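Local coordinates for 2-dehydropantoate 2-reductase (Enterococcus faecium, PDB 3WFJ), which binds NAD and probably catalyses the nicotinamide-cofactor-dependent reduction of ketopantoate to pantoate, a step of pantothenate biosynthesis, at residues Asn105-Glu110 with Tyr182-Lys187; Ser13-Met18 with Thr127-Gly132; Asn24-Ile29 with Ala55-Val60. All blocks are in the same frame, centred on the assembly; numbering follows the deposited sequence.

Contact 1 of 3, residues Asn105-Glu110 with Tyr182-Lys187. With NAD (nicotinamide-adenine-dinucleotide), chain I.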
loop_
_atom_site.group_PDB
_atom_site.type_symbol
_atom_site.label_atom_id
_atom_site.label_comp_id
_atom_site.label_asym_id
_atom_site.label_seq_id
_atom_site.Cartn_x
_atom_site.Cartn_y
_atom_site.Cartn_z
ATOM N N ASN A 105 -7.442 -21.312 -2.302
ATOM C CA ASN A 105 -6.916 -20.551 -1.128
ATOM C C ASN A 105 -7.784 -19.407 -0.644
ATOM O O ASN A 105 -7.504 -18.782 0.426
ATOM C CB ASN A 105 -5.517 -20.001 -1.413
ATOM C CG ASN A 105 -4.479 -20.669 -0.621
ATOM O OD1 ASN A 105 -4.740 -21.205 0.458
ATOM N ND2 ASN A 105 -3.274 -20.664 -1.100
ATOM N N GLY A 106 -8.816 -19.081 -1.369
ATOM C CA GLY A 106 -9.577 -17.968 -0.818
ATOM C C GLY A 106 -10.681 -18.447 0.107
ATOM O O GLY A 106 -10.481 -19.411 0.855
ATOM N N ILE A 107 -11.863 -17.789 -0.010
ATOM C CA ILE A 107 -12.997 -17.954 0.888
ATOM C C ILE A 107 -14.266 -17.805 0.096
ATOM O O ILE A 107 -14.420 -16.888 -0.665
ATOM C CB ILE A 107 -13.150 -16.796 1.819
ATOM C CG1 ILE A 107 -12.158 -16.823 2.986
ATOM C CG2 ILE A 107 -14.564 -16.722 2.327
ATOM C CD1 ILE A 107 -12.023 -15.419 3.627
ATOM N N GLY A 108 -15.198 -18.722 0.254
ATOM C CA GLY A 108 -16.496 -18.520 -0.365
ATOM C C GLY A 108 -16.664 -19.135 -1.697
ATOM O O GLY A 108 -17.696 -18.908 -2.349
ATOM N N HIS A 109 -15.711 -19.970 -2.100
ATOM C CA HIS A 109 -15.850 -20.752 -3.330
ATOM C C HIS A 109 -17.123 -21.633 -3.306
ATOM O O HIS A 109 -17.749 -21.830 -4.349
ATOM C CB HIS A 109 -14.582 -21.541 -3.588
ATOM C CG HIS A 109 -13.400 -20.662 -3.725
ATOM N ND1 HIS A 109 -12.171 -20.960 -3.173
ATOM C CD2 HIS A 109 -13.296 -19.403 -4.215
ATOM C CE1 HIS A 109 -11.339 -19.949 -3.372
ATOM N NE2 HIS A 109 -11.997 -18.995 -4.012
ATOM N N GLU A 110 -17.586 -22.068 -2.127
ATOM C CA GLU A 110 -18.895 -22.863 -2.091
ATOM C C GLU A 110 -19.958 -22.221 -2.912
ATOM O O GLU A 110 -20.702 -22.919 -3.553
ATOM C CB GLU A 110 -19.565 -23.133 -0.708
ATOM C CG GLU A 110 -18.530 -23.239 0.397
ATOM C CD GLU A 110 -18.084 -21.934 0.952
ATOM O OE1 GLU A 110 -18.797 -21.227 1.661
ATOM O OE2 GLU A 110 -16.938 -21.671 0.725
ATOM N N TYR A 182 -13.688 -22.696 10.090
ATOM C CA TYR A 182 -12.696 -22.095 10.959
ATOM C C TYR A 182 -11.355 -22.141 10.265
ATOM O O TYR A 182 -10.608 -21.224 10.276
ATOM C CB TYR A 182 -12.594 -22.820 12.275
ATOM C CG TYR A 182 -11.707 -22.123 13.295
ATOM C CD1 TYR A 182 -12.250 -21.420 14.359
ATOM C CD2 TYR A 182 -10.339 -22.305 13.277
ATOM C CE1 TYR A 182 -11.446 -20.866 15.373
ATOM C CE2 TYR A 182 -9.529 -21.771 14.273
ATOM C CZ TYR A 182 -10.071 -21.042 15.329
ATOM O OH TYR A 182 -9.233 -20.406 16.225
ATOM N N SER A 183 -11.046 -23.279 9.717
ATOM C CA SER A 183 -9.749 -23.559 9.194
ATOM C C SER A 183 -9.439 -22.730 7.946
ATOM O O SER A 183 -8.311 -22.377 7.729
ATOM C CB SER A 183 -9.707 -25.035 8.803
ATOM O OG SER A 183 -8.360 -25.398 8.750
ATOM N N ILE A 184 -10.456 -22.487 7.118
ATOM C CA ILE A 184 -10.383 -21.660 5.901
ATOM C C ILE A 184 -10.188 -20.212 6.251
ATOM O O ILE A 184 -9.253 -19.589 5.789
ATOM C CB ILE A 184 -11.660 -21.826 5.038
ATOM C CG1 ILE A 184 -11.595 -23.155 4.232
ATOM C CG2 ILE A 184 -11.802 -20.695 4.043
ATOM C CD1 ILE A 184 -12.913 -23.642 3.684
ATOM N N TYR A 185 -11.054 -19.681 7.091
ATOM C CA TYR A 185 -10.820 -18.347 7.642
ATOM C C TYR A 185 -9.409 -18.231 8.293
ATOM O O TYR A 185 -8.684 -17.292 8.072
ATOM C CB TYR A 185 -11.919 -17.909 8.653
ATOM C CG TYR A 185 -13.144 -17.300 8.007
ATOM C CD1 TYR A 185 -14.375 -17.984 7.976
ATOM C CD2 TYR A 185 -13.102 -16.069 7.401
ATOM C CE1 TYR A 185 -15.529 -17.437 7.452
ATOM C CE2 TYR A 185 -14.247 -15.527 6.816
ATOM C CZ TYR A 185 -15.470 -16.249 6.861
ATOM O OH TYR A 185 -16.633 -15.695 6.316
ATOM N N ARG A 186 -9.001 -19.179 9.099
ATOM C CA ARG A 186 -7.750 -19.019 9.818
ATOM C C ARG A 186 -6.611 -18.904 8.862
ATOM O O ARG A 186 -5.813 -18.008 8.977
ATOM C CB ARG A 186 -7.490 -20.214 10.708
ATOM C CG ARG A 186 -6.164 -20.136 11.436
ATOM C CD ARG A 186 -6.132 -21.321 12.390
ATOM N NE ARG A 186 -4.866 -21.510 13.082
ATOM C CZ ARG A 186 -3.904 -22.334 12.727
ATOM N NH1 ARG A 186 -4.011 -23.064 11.645
ATOM N NH2 ARG A 186 -2.792 -22.370 13.452
ATOM N N LYS A 187 -6.603 -19.794 7.850
ATOM C CA LYS A 187 -5.621 -19.684 6.762
ATOM C C LYS A 187 -5.734 -18.407 5.871
ATOM O O LYS A 187 -4.730 -17.864 5.517
ATOM C CB LYS A 187 -5.631 -20.925 5.839
ATOM C CG LYS A 187 -4.272 -21.155 5.188
ATOM C CD LYS A 187 -4.365 -21.725 3.797
ATOM C CE LYS A 187 -2.955 -22.035 3.300
ATOM N NZ LYS A 187 -3.024 -22.554 1.910
HETATM P PA NAD I . -1.157 -21.697 -11.041
HETATM O O1A NAD I . -1.454 -20.288 -11.604
HETATM O O2A NAD I . 0.328 -22.114 -10.843
HETATM O O5B NAD I . -1.897 -22.712 -12.033
HETATM C C5B NAD I . -3.346 -22.541 -12.083
HETATM C C4B NAD I . -3.856 -22.226 -13.479
HETATM O O4B NAD I . -3.272 -21.006 -14.007
HETATM C C3B NAD I . -3.529 -23.336 -14.463
HETATM O O3B NAD I . -4.532 -23.340 -15.483
HETATM C C2B NAD I . -2.357 -22.793 -15.159
HETATM O O2B NAD I . -2.357 -23.520 -16.382
HETATM C C1B NAD I . -2.759 -21.305 -15.268
HETATM N N9A NAD I . -1.575 -20.566 -15.653
HETATM C C8A NAD I . -0.439 -20.563 -14.969
HETATM N N7A NAD I . 0.537 -19.924 -15.656
HETATM C C5A NAD I . -0.008 -19.521 -16.827
HETATM C C6A NAD I . 0.463 -18.780 -18.013
HETATM N N6A NAD I . 1.702 -18.340 -18.020
HETATM N N1A NAD I . -0.342 -18.532 -19.040
HETATM C C2A NAD I . -1.609 -18.961 -18.933
HETATM N N3A NAD I . -2.106 -19.681 -17.900
HETATM C C4A NAD I . -1.378 -19.976 -16.820
HETATM O O3 NAD I . -2.136 -21.546 -9.654
HETATM P PN NAD I . -1.784 -22.440 -8.390
HETATM O O1N NAD I . -0.418 -22.603 -7.819
HETATM O O2N NAD I . -1.859 -23.705 -9.244
HETATM O O5D NAD I . -2.981 -22.334 -7.255
HETATM C C5D NAD I . -4.219 -23.024 -7.323
HETATM C C4D NAD I . -4.975 -22.525 -6.190
HETATM O O4D NAD I . -4.365 -23.237 -5.147
HETATM C C3D NAD I . -4.737 -21.013 -5.904
HETATM O O3D NAD I . -5.953 -20.409 -5.462
HETATM C C2D NAD I . -3.738 -20.959 -4.775
HETATM O O2D NAD I . -4.080 -20.023 -3.842
HETATM C C1D NAD I . -3.875 -22.337 -4.126
HETATM N N1N NAD I . -2.539 -22.712 -3.629
HETATM C C2N NAD I . -1.425 -22.594 -4.400
HETATM C C3N NAD I . -0.254 -22.917 -3.807
HETATM C C7N NAD I . 1.088 -22.961 -4.538
HETATM O O7N NAD I . 2.142 -23.331 -3.965
HETATM N N7N NAD I . 1.195 -22.790 -5.858
HETATM C C4N NAD I . -0.253 -23.352 -2.456
HETATM C C5N NAD I . -1.403 -23.412 -1.700
HETATM C C6N NAD I . -2.570 -23.134 -2.357
#
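K187 carries CG anti to its own backbone N (chi1 -152°), and a bend at chi2 (-146°) turns the rest of the chain toward N105. From there K187 NZ donates to N105 OD1 at 2.6 Å. It lies in the carbonyl plane, on a lone pair of OD1, with a C=O...N angle of 125°. The two side chains cross at about a right angle. OD1 also takes a weak hydrogen bond from N191 ND2.

Beside this polar pair the contact is mostly apolar. The I184 CG2 methyl lies against the carbonyl oxygen G106 O at 3.7 Å and is 4.0 Å from I107 CG1. I107 CD1 meets the Y185 ring obliquely, 3.9 Å from CE2. The hydroxyl of Y185 is bonded to E232. Helices 214-231 and 278-288 pack against both I107 and Y185.

The loop follows strand 100-102 of the Rossmann-type domain, while the helix belongs to the C-terminal helical part, so the contact joins the two. N105 is an NAD-binding residue. Its bond to the ribose O2D is doubtful here because the atoms are crowded. With OD1 held by K187, the ND2 end is probably the one turned to the cofactor, and the lysine would help set the rotation of that amide.

Contact 2 of 3, residues Ser13-Met18 with Thr127-Gly132; sequences SRFGLM and TMWTAG. With NAD (nicotinamide-adenine-dinucleotide), chain I.
R14 and T130 make the polar part of this contact. R14 offers the NE/NH2 side of its guanidinium to the T130 carbonyl, and both bonds end on that one oxygen: R14 NE to T130 O is 2.8 Å and R14 NH2 to T130 O is 2.9 Å. The oxygen lies in the guanidinium plane. The bend of R14 at chi3 (-72°) swings the group into this position.

Stacking and aromatic contacts centre on W129. W129 CE3 lies over one face of the R14 guanidinium, 3.4 Å from CZ, with the planes 31° apart. M18 adds a Met-aromatic contact, its SD 4.9 Å above the centroid of the W129 six-membered ring. F15 CZ meets W129 CD1 obliquely at 4.2 Å, and T127 OG1 lies at the edge of the F15 ring. W129 NE1 is bonded to L172 O.

Within the loop, T127 OG1 accepts from W129 N, an ST turn. On the cofactor side, A131 N donates to NAD O7N at 2.9 Å, and NAD N7N donates to A131 O at 2.9 Å. Both of these carboxamide bonds use backbone atoms of A131. R14 lies on helix 10-21, which follows the glycine-rich turn, and its double grip on T130 O would steady the peptide whose N-H binds the nicotinamide amide.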
loop_
_atom_site.group_PDB
_atom_site.type_symbol
_atom_site.label_atom_id
_atom_site.label_comp_id
_atom_site.label_asym_id
_atom_site.label_seq_id
_atom_site.Cartn_x
_atom_site.Cartn_y
_atom_site.Cartn_z
ATOM N N SER A 13 -1.188 -29.853 -10.897
ATOM C CA SER A 13 -0.133 -30.817 -11.225
ATOM C C SER A 13 0.482 -31.543 -10.067
ATOM O O SER A 13 0.746 -32.716 -10.215
ATOM C CB SER A 13 0.956 -30.146 -12.038
ATOM O OG SER A 13 0.338 -29.662 -13.223
ATOM N N ARG A 14 0.711 -30.908 -8.920
ATOM C CA ARG A 14 1.244 -31.670 -7.820
ATOM C C ARG A 14 0.289 -32.822 -7.548
ATOM O O ARG A 14 0.694 -34.015 -7.453
ATOM C CB ARG A 14 1.451 -30.884 -6.516
ATOM C CG ARG A 14 1.723 -31.828 -5.352
ATOM C CD ARG A 14 1.894 -31.145 -4.004
ATOM N NE ARG A 14 3.125 -30.398 -3.787
ATOM C CZ ARG A 14 4.331 -30.938 -3.587
ATOM N NH1 ARG A 14 4.500 -32.255 -3.581
ATOM N NH2 ARG A 14 5.373 -30.150 -3.417
ATOM N N PHE A 15 -0.977 -32.491 -7.363
ATOM C CA PHE A 15 -1.968 -33.525 -6.973
ATOM C C PHE A 15 -2.169 -34.559 -8.080
ATOM O O PHE A 15 -2.041 -35.742 -7.828
ATOM C CB PHE A 15 -3.303 -32.885 -6.629
ATOM C CG PHE A 15 -3.381 -32.300 -5.224
ATOM C CD1 PHE A 15 -4.360 -32.744 -4.339
ATOM C CD2 PHE A 15 -2.520 -31.334 -4.808
ATOM C CE1 PHE A 15 -4.443 -32.265 -3.046
ATOM C CE2 PHE A 15 -2.602 -30.841 -3.509
ATOM C CZ PHE A 15 -3.575 -31.316 -2.623
ATOM N N GLY A 16 -2.350 -34.087 -9.319
ATOM C CA GLY A 16 -2.521 -34.951 -10.481
ATOM C C GLY A 16 -1.468 -36.036 -10.484
ATOM O O GLY A 16 -1.756 -37.228 -10.611
ATOM N N LEU A 17 -0.235 -35.623 -10.229
ATOM C CA LEU A 17 0.902 -36.506 -10.368
ATOM C C LEU A 17 1.001 -37.518 -9.234
ATOM O O LEU A 17 1.203 -38.696 -9.470
ATOM C CB LEU A 17 2.168 -35.677 -10.476
ATOM C CG LEU A 17 3.444 -36.497 -10.544
ATOM C CD1 LEU A 17 4.412 -35.831 -11.490
ATOM C CD2 LEU A 17 4.095 -36.704 -9.195
ATOM N N MET A 18 0.763 -37.090 -8.012
ATOM C CA MET A 18 0.818 -38.028 -6.878
ATOM C C MET A 18 -0.352 -39.038 -6.864
ATOM O O MET A 18 -0.214 -40.155 -6.395
ATOM C CB MET A 18 0.904 -37.227 -5.560
ATOM C CG MET A 18 2.163 -36.329 -5.504
ATOM S SD MET A 18 2.261 -35.302 -4.051
ATOM C CE MET A 18 2.136 -36.485 -2.723
ATOM N N THR A 127 -5.138 -26.681 1.611
ATOM C CA THR A 127 -3.892 -27.481 1.659
ATOM C C THR A 127 -2.704 -26.605 2.059
ATOM O O THR A 127 -2.722 -25.387 1.833
ATOM C CB THR A 127 -3.590 -28.131 0.301
ATOM O OG1 THR A 127 -2.393 -28.901 0.383
ATOM C CG2 THR A 127 -3.440 -27.104 -0.759
ATOM N N MET A 128 -1.714 -27.254 2.689
ATOM C CA MET A 128 -0.423 -26.641 3.050
ATOM C C MET A 128 0.632 -27.142 2.119
ATOM O O MET A 128 1.786 -26.926 2.388
ATOM C CB MET A 128 0.009 -27.007 4.489
ATOM C CG MET A 128 -0.648 -26.251 5.618
ATOM S SD MET A 128 -0.616 -24.460 5.516
ATOM C CE MET A 128 -2.329 -24.187 5.950
ATOM N N TRP A 129 0.265 -27.844 1.052
ATOM C CA TRP A 129 1.245 -28.243 0.054
ATOM C C TRP A 129 1.564 -27.036 -0.766
ATOM O O TRP A 129 0.744 -26.175 -0.925
ATOM C CB TRP A 129 0.756 -29.387 -0.879
ATOM C CG TRP A 129 0.690 -30.717 -0.286
ATOM C CD1 TRP A 129 -0.409 -31.337 0.190
ATOM C CD2 TRP A 129 1.764 -31.649 -0.167
ATOM N NE1 TRP A 129 -0.091 -32.589 0.665
ATOM C CE2 TRP A 129 1.238 -32.818 0.434
ATOM C CE3 TRP A 129 3.122 -31.613 -0.470
ATOM C CZ2 TRP A 129 2.042 -33.939 0.742
ATOM C CZ3 TRP A 129 3.909 -32.713 -0.134
ATOM C CH2 TRP A 129 3.378 -33.858 0.448
ATOM N N THR A 130 2.792 -27.005 -1.281
ATOM C CA THR A 130 3.291 -25.957 -2.163
ATOM C C THR A 130 3.676 -26.518 -3.528
ATOM O O THR A 130 3.777 -27.705 -3.699
ATOM C CB THR A 130 4.548 -25.258 -1.562
ATOM O OG1 THR A 130 5.520 -26.233 -1.210
ATOM C CG2 THR A 130 4.214 -24.529 -0.343
ATOM N N ALA A 131 3.855 -25.651 -4.519
ATOM C CA ALA A 131 4.206 -26.097 -5.897
ATOM C C ALA A 131 4.455 -24.884 -6.784
ATOM O O ALA A 131 3.753 -23.868 -6.663
ATOM C CB ALA A 131 3.103 -26.964 -6.533
ATOM N N GLY A 132 5.494 -24.966 -7.602
ATOM C CA GLY A 132 5.833 -23.919 -8.528
ATOM C C GLY A 132 5.792 -24.424 -9.968
ATOM O O GLY A 132 6.334 -25.493 -10.301
HETATM P PA NAD I . -1.157 -21.697 -11.041
HETATM O O1A NAD I . -1.454 -20.288 -11.604
HETATM O O2A NAD I . 0.328 -22.114 -10.843
HETATM O O5B NAD I . -1.897 -22.712 -12.033
HETATM C C5B NAD I . -3.346 -22.541 -12.083
HETATM C C4B NAD I . -3.856 -22.226 -13.479
HETATM O O4B NAD I . -3.272 -21.006 -14.007
HETATM C C3B NAD I . -3.529 -23.336 -14.463
HETATM O O3B NAD I . -4.532 -23.340 -15.483
HETATM C C2B NAD I . -2.357 -22.793 -15.159
HETATM O O2B NAD I . -2.357 -23.520 -16.382
HETATM C C1B NAD I . -2.759 -21.305 -15.268
HETATM N N9A NAD I . -1.575 -20.566 -15.653
HETATM C C8A NAD I . -0.439 -20.563 -14.969
HETATM N N7A NAD I . 0.537 -19.924 -15.656
HETATM C C5A NAD I . -0.008 -19.521 -16.827
HETATM C C6A NAD I . 0.463 -18.780 -18.013
HETATM N N6A NAD I . 1.702 -18.340 -18.020
HETATM N N1A NAD I . -0.342 -18.532 -19.040
HETATM C C2A NAD I . -1.609 -18.961 -18.933
HETATM N N3A NAD I . -2.106 -19.681 -17.900
HETATM C C4A NAD I . -1.378 -19.976 -16.820
HETATM O O3 NAD I . -2.136 -21.546 -9.654
HETATM P PN NAD I . -1.784 -22.440 -8.390
HETATM O O1N NAD I . -0.418 -22.603 -7.819
HETATM O O2N NAD I . -1.859 -23.705 -9.244
HETATM O O5D NAD I . -2.981 -22.334 -7.255
HETATM C C5D NAD I . -4.219 -23.024 -7.323
HETATM C C4D NAD I . -4.975 -22.525 -6.190
HETATM O O4D NAD I . -4.365 -23.237 -5.147
HETATM C C3D NAD I . -4.737 -21.013 -5.904
HETATM O O3D NAD I . -5.953 -20.409 -5.462
HETATM C C2D NAD I . -3.738 -20.959 -4.775
HETATM O O2D NAD I . -4.080 -20.023 -3.842
HETATM C C1D NAD I . -3.875 -22.337 -4.126
HETATM N N1N NAD I . -2.539 -22.712 -3.629
HETATM C C2N NAD I . -1.425 -22.594 -4.400
HETATM C C3N NAD I . -0.254 -22.917 -3.807
HETATM C C7N NAD I . 1.088 -22.961 -4.538
HETATM O O7N NAD I . 2.142 -23.331 -3.965
HETATM N N7N NAD I . 1.195 -22.790 -5.858
HETATM C C4N NAD I . -0.253 -23.352 -2.456
HETATM C C5N NAD I . -1.403 -23.412 -1.700
HETATM C C6N NAD I . -2.570 -23.134 -2.357
#

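Contact 3 of 3, residues Asn24-Ile29 with Ala55-Val60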
loop_
_atom_site.group_PDB
_atom_site.type_symbol
_atom_site.label_atom_id
_atom_site.label_comp_id
_atom_site.label_asym_id
_atom_site.label_seq_id
_atom_site.Cartn_x
_atom_site.Cartn_y
_atom_site.Cartn_z
ATOM N N ASN A 24 -3.978 -44.080 -9.574
ATOM C CA ASN A 24 -5.296 -43.627 -9.962
ATOM C C ASN A 24 -5.280 -43.217 -11.419
ATOM O O ASN A 24 -4.231 -42.930 -12.020
ATOM C CB ASN A 24 -5.753 -42.428 -9.113
ATOM C CG ASN A 24 -6.139 -42.796 -7.717
ATOM O OD1 ASN A 24 -5.417 -42.509 -6.760
ATOM N ND2 ASN A 24 -7.183 -43.601 -7.601
ATOM N N GLU A 25 -6.468 -43.204 -12.004
ATOM C CA GLU A 25 -6.622 -42.813 -13.393
ATOM C C GLU A 25 -6.904 -41.350 -13.316
ATOM O O GLU A 25 -7.965 -40.926 -12.882
ATOM C CB GLU A 25 -7.765 -43.541 -14.071
ATOM C CG GLU A 25 -8.012 -43.021 -15.461
ATOM C CD GLU A 25 -7.021 -43.494 -16.544
ATOM O OE1 GLU A 25 -6.567 -44.659 -16.535
ATOM O OE2 GLU A 25 -6.703 -42.700 -17.448
ATOM N N VAL A 26 -5.928 -40.580 -13.731
ATOM C CA VAL A 26 -5.976 -39.142 -13.614
ATOM C C VAL A 26 -6.150 -38.519 -14.990
ATOM O O VAL A 26 -5.410 -38.805 -15.898
ATOM C CB VAL A 26 -4.636 -38.644 -13.004
ATOM C CG1 VAL A 26 -4.526 -37.143 -12.949
ATOM C CG2 VAL A 26 -4.456 -39.252 -11.645
ATOM N N LEU A 27 -7.106 -37.638 -15.132
ATOM C CA LEU A 27 -7.261 -36.819 -16.349
ATOM C C LEU A 27 -7.090 -35.337 -15.954
ATOM O O LEU A 27 -7.895 -34.828 -15.179
ATOM C CB LEU A 27 -8.681 -37.044 -16.896
ATOM C CG LEU A 27 -9.196 -35.989 -17.850
ATOM C CD1 LEU A 27 -8.336 -36.001 -19.100
ATOM C CD2 LEU A 27 -10.669 -36.168 -18.179
ATOM N N LEU A 28 -6.077 -34.648 -16.474
ATOM C CA LEU A 28 -5.908 -33.216 -16.245
ATOM C C LEU A 28 -6.758 -32.479 -17.202
ATOM O O LEU A 28 -6.908 -32.852 -18.368
ATOM C CB LEU A 28 -4.500 -32.775 -16.466
ATOM C CG LEU A 28 -3.358 -33.546 -15.748
ATOM C CD1 LEU A 28 -2.007 -33.004 -16.226
ATOM C CD2 LEU A 28 -3.423 -33.468 -14.250
ATOM N N ILE A 29 -7.321 -31.383 -16.716
ATOM C CA ILE A 29 -8.095 -30.453 -17.533
ATOM C C ILE A 29 -7.431 -29.068 -17.301
ATOM O O ILE A 29 -7.219 -28.653 -16.158
ATOM C CB ILE A 29 -9.556 -30.470 -17.102
ATOM C CG1 ILE A 29 -10.120 -31.889 -17.186
ATOM C CG2 ILE A 29 -10.381 -29.479 -17.914
ATOM C CD1 ILE A 29 -11.563 -32.012 -16.717
ATOM N N ALA A 55 5.854 -38.079 -16.323
ATOM C CA ALA A 55 4.666 -38.892 -16.432
ATOM C C ALA A 55 3.855 -38.348 -17.576
ATOM O O ALA A 55 3.592 -37.147 -17.665
ATOM C CB ALA A 55 3.837 -38.848 -15.155
ATOM N N LYS A 56 3.403 -39.233 -18.440
ATOM C CA LYS A 56 2.483 -38.821 -19.460
ATOM C C LYS A 56 1.000 -38.991 -18.917
ATOM O O LYS A 56 0.475 -40.105 -18.732
ATOM C CB LYS A 56 2.831 -39.571 -20.753
ATOM C CG LYS A 56 2.402 -38.822 -21.992
ATOM C CD LYS A 56 3.200 -39.190 -23.228
ATOM C CE LYS A 56 2.678 -38.437 -24.447
ATOM N NZ LYS A 56 3.668 -38.430 -25.558
ATOM N N LEU A 57 0.411 -37.873 -18.512
ATOM C CA LEU A 57 -0.947 -37.859 -17.952
ATOM C C LEU A 57 -1.819 -37.384 -19.009
ATOM O O LEU A 57 -1.389 -36.561 -19.800
ATOM C CB LEU A 57 -1.081 -36.897 -16.791
ATOM C CG LEU A 57 -0.291 -37.322 -15.540
ATOM C CD1 LEU A 57 0.633 -36.206 -15.074
ATOM C CD2 LEU A 57 -1.212 -37.770 -14.405
ATOM N N PRO A 58 -3.007 -37.974 -19.117
ATOM C CA PRO A 58 -3.922 -37.542 -20.153
ATOM C C PRO A 58 -4.322 -36.114 -19.813
ATOM O O PRO A 58 -4.476 -35.800 -18.644
ATOM C CB PRO A 58 -5.110 -38.494 -20.027
ATOM C CG PRO A 58 -4.773 -39.516 -18.996
ATOM C CD PRO A 58 -3.410 -39.243 -18.471
ATOM N N ILE A 59 -4.452 -35.261 -20.829
ATOM C CA ILE A 59 -4.719 -33.870 -20.593
ATOM C C ILE A 59 -5.532 -33.278 -21.688
ATOM O O ILE A 59 -5.275 -33.491 -22.863
ATOM C CB ILE A 59 -3.406 -33.053 -20.403
ATOM C CG1 ILE A 59 -3.737 -31.590 -20.047
ATOM C CG2 ILE A 59 -2.516 -33.103 -21.623
ATOM C CD1 ILE A 59 -2.564 -30.790 -19.502
ATOM N N VAL A 60 -6.560 -32.558 -21.306
ATOM C CA VAL A 60 -7.536 -32.029 -22.271
ATOM C C VAL A 60 -7.739 -30.539 -22.048
ATOM O O VAL A 60 -7.894 -30.080 -20.896
ATOM C CB VAL A 60 -8.895 -32.797 -22.139
ATOM C CG1 VAL A 60 -9.554 -32.618 -20.765
ATOM C CG2 VAL A 60 -9.861 -32.414 -23.234
#
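L28 and I59 form a parallel beta bridge at the edge of the Rossmann-type sheet, where strand 59-61 is outermost in the chain and strand 25-30 comes next. L28 bonds to the residues flanking I59, as in a regular parallel ladder. L28 N donates to P58 O at 2.9 Å, and V60 N donates to L28 O at 3.0 Å. I29 and V60 continue the register.

The tight part is the buried face carrying V26, L28, L57 and I59. L28 CB lies 3.8 Å from I59 CG1, and L28 CD1 approaches L57 CB at 4.0 Å. CG of L28 stands beside its backbone N (chi1 -51°), and its CD1 reaches both neighbours. L57 CD2 touches V26 CG1 at 3.7 Å. Helix 10-21 lies against V26 and L57, and helix 33-42 against I59.

The rim toward solvent is looser: E25 is exposed, and L27 and P58 are partly exposed. L27 CD1 passes obliquely over V60 CG1 at 4.0 Å. The E25 chain bends at chi2, but its carboxylate makes no polar bond to the other segment and merely comes near the P58 ring. I29 is buried, packed on A4 and L93. Strand 25-30 ends at D30, which binds NAD, one residue beyond the I29-V60 bridge. I29 and V60 themselves pack closely, side by side and pointing the same way, with I29 CG1 3.7 Å from V60 CG1.

Contacts 1 and 2 meet at the nicotinamide end of NAD. Their centres are 18 Å apart, yet K187 NZ comes within 2.8 Å of T127 O, a probable hydrogen bond. This lysine thus ties helix 181-191 to the loops of both contacts. Contact 3 lies farther out, its centre 14 Å from that of contact 2. The two pack together, with G16 O 3.5 Å from V26 CG2, so helix 10-21 bridges the sheet edge and the 127-132 loop. Contacts 1 and 3 do not touch; their nearest atoms are about 16 Å apart. Contact 3 relates to the cofactor through D30, whose side chain is about 5 Å from that of I59.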